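Local structure of uncharacterized protein (Neisseria meningitidis serogroup B, 3NYM) at residues Y67-C71 with S86-A90. The protein is of unknown function; it belongs to a family of uncharacterised proteins, is about half helical with no strands, and pairs with a second copy of itself. Numbering follows the deposited sequence.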
loop_
_atom_site.group_PDB
_atom_site.type_symbol
_atom_site.label_atom_id
_atom_site.label_comp_id
_atom_site.label_asym_id
_atom_site.label_seq_id
_atom_site.Cartn_x
_atom_site.Cartn_y
_atom_site.Cartn_z
ATOM N N TYR A 67 14.517 8.740 0.604
ATOM C CA TYR A 67 14.263 9.880 -0.266
ATOM C C TYR A 67 13.598 11.029 0.497
ATOM O O TYR A 67 13.878 12.204 0.245
ATOM C CB TYR A 67 13.454 9.471 -1.503
ATOM C CG TYR A 67 14.325 9.000 -2.662
ATOM C CD1 TYR A 67 14.330 7.670 -3.053
ATOM C CD2 TYR A 67 15.154 9.885 -3.344
ATOM C CE1 TYR A 67 15.122 7.230 -4.102
ATOM C CE2 TYR A 67 15.964 9.452 -4.402
ATOM C CZ TYR A 67 15.930 8.119 -4.774
ATOM O OH TYR A 67 16.712 7.677 -5.809
HETATM N N MSE A 68 12.717 10.694 1.431
HETATM C CA MSE A 68 12.085 11.732 2.235
HETATM C C MSE A 68 13.141 12.432 3.095
HETATM O O MSE A 68 13.077 13.644 3.302
HETATM C CB MSE A 68 10.973 11.147 3.110
HETATM C CG MSE A 68 9.711 10.775 2.347
HETATM SE SE MSE A 68 8.971 12.224 1.262
HETATM C CE MSE A 68 8.964 13.636 2.604
ATOM N N GLU A 69 14.128 11.669 3.570
ATOM C CA GLU A 69 15.149 12.229 4.463
ATOM C C GLU A 69 16.076 13.149 3.677
ATOM O O GLU A 69 16.536 14.168 4.198
ATOM C CB GLU A 69 15.963 11.123 5.156
ATOM C CG GLU A 69 15.123 10.024 5.854
ATOM C CD GLU A 69 14.364 10.499 7.099
ATOM O OE1 GLU A 69 14.525 11.674 7.491
ATOM O OE2 GLU A 69 13.606 9.689 7.689
ATOM N N VAL A 70 16.349 12.781 2.425
ATOM C CA VAL A 70 17.157 13.617 1.546
ATOM C C VAL A 70 16.399 14.898 1.226
ATOM O O VAL A 70 16.998 15.971 1.126
ATOM C CB VAL A 70 17.542 12.882 0.244
ATOM C CG1 VAL A 70 18.137 13.841 -0.758
ATOM C CG2 VAL A 70 18.537 11.752 0.537
ATOM N N CYS A 71 15.081 14.786 1.065
ATOM C CA CYS A 71 14.252 15.971 0.836
ATOM C C CYS A 71 14.402 16.994 1.973
ATOM O O CYS A 71 14.653 18.179 1.725
ATOM C CB CYS A 71 12.782 15.579 0.664
ATOM S SG CYS A 71 11.658 16.990 0.481
ATOM N N SER A 86 13.952 14.547 -4.863
ATOM C CA SER A 86 13.790 13.605 -3.767
ATOM C C SER A 86 12.320 13.344 -3.438
ATOM O O SER A 86 11.930 12.209 -3.184
ATOM C CB SER A 86 14.543 14.101 -2.535
ATOM O OG SER A 86 15.931 14.181 -2.817
ATOM N N LEU A 87 11.505 14.392 -3.432
ATOM C CA LEU A 87 10.055 14.228 -3.263
ATOM C C LEU A 87 9.454 13.389 -4.376
ATOM O O LEU A 87 8.576 12.553 -4.139
ATOM C CB LEU A 87 9.352 15.589 -3.260
ATOM C CG LEU A 87 8.833 16.169 -1.956
ATOM C CD1 LEU A 87 8.041 17.433 -2.269
ATOM C CD2 LEU A 87 7.973 15.168 -1.225
ATOM N N PHE A 88 9.914 13.630 -5.600
ATOM C CA PHE A 88 9.431 12.890 -6.762
ATOM C C PHE A 88 9.714 11.405 -6.593
ATOM O O PHE A 88 8.836 10.556 -6.809
ATOM C CB PHE A 88 10.095 13.415 -8.038
ATOM C CG PHE A 88 9.846 12.565 -9.240
ATOM C CD1 PHE A 88 8.651 12.647 -9.930
ATOM C CD2 PHE A 88 10.820 11.686 -9.692
ATOM C CE1 PHE A 88 8.424 11.855 -11.051
ATOM C CE2 PHE A 88 10.603 10.899 -10.809
ATOM C CZ PHE A 88 9.404 10.984 -11.490
HETATM N N MSE A 89 10.938 11.087 -6.188
HETATM C CA MSE A 89 11.314 9.685 -6.019
HETATM C C MSE A 89 10.582 9.055 -4.826
HETATM O O MSE A 89 10.185 7.890 -4.887
HETATM C CB MSE A 89 12.826 9.528 -5.893
HETATM C CG MSE A 89 13.575 9.859 -7.190
HETATM SE SE MSE A 89 13.115 8.654 -8.668
HETATM C CE MSE A 89 13.820 7.003 -7.914
ATOM N N ALA A 90 10.405 9.809 -3.744
ATOM C CA ALA A 90 9.560 9.312 -2.636
ATOM C C ALA A 90 8.169 8.949 -3.144
ATOM O O ALA A 90 7.586 7.932 -2.743
ATOM C CB ALA A 90 9.451 10.343 -1.503
#
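In the antiparallel helical hairpin formed by helix 64-76 and helix 83-113, Tyr-67 lays its ring against Met-89 and its CB beside Ala-90. The axes of the two short segments come within 8.0 Å at 160°. The small side chains of Ser-86 and Ala-90 allow the helices to come this close: the CA atoms of Tyr-67 and Ser-86 lie 5.1 Å apart, and Ser-86 CB rests 3.4 Å from Tyr-67 O. The Ser-86 hydroxyl, set beside its own backbone N, donates a hydrogen bond to Ile-82 O, one turn earlier, so a polar side chain can be buried here without a partner on the facing helix.

On one flank a CH-pi contact forms. Met-89 CB stands 3.3 Å from the centroid of the Tyr-67 ring, only 6° off its normal. The unbranched, flexible chain of this selenomethionine then bends at chi2 and chi3, which brings CE to 3.6 Å from Tyr-67 OH; its SE is a more distant, oblique Met-aromatic partner.

The other flank is apolar. Selenomethionine Met-68 starts away from helix 83-113 but curls back, so that SE presses closely on Ala-90 CB, at 3.4 Å, and lies near Leu-87 CD2; a residue as small as alanine lets this long, bent side chain reach across. Cys-71 SG, anti to its backbone N (chi1 176°), reaches Leu-87 CG at 3.8 Å. This flank faces the second subunit: Ile-13 and Val-17 of that subunit, on its helix 13-20, pack on Met-68 and Cys-71, and its Leu-112, on helix 83-113, packs on Leu-87, so the hairpin seam continues into the dimer interface.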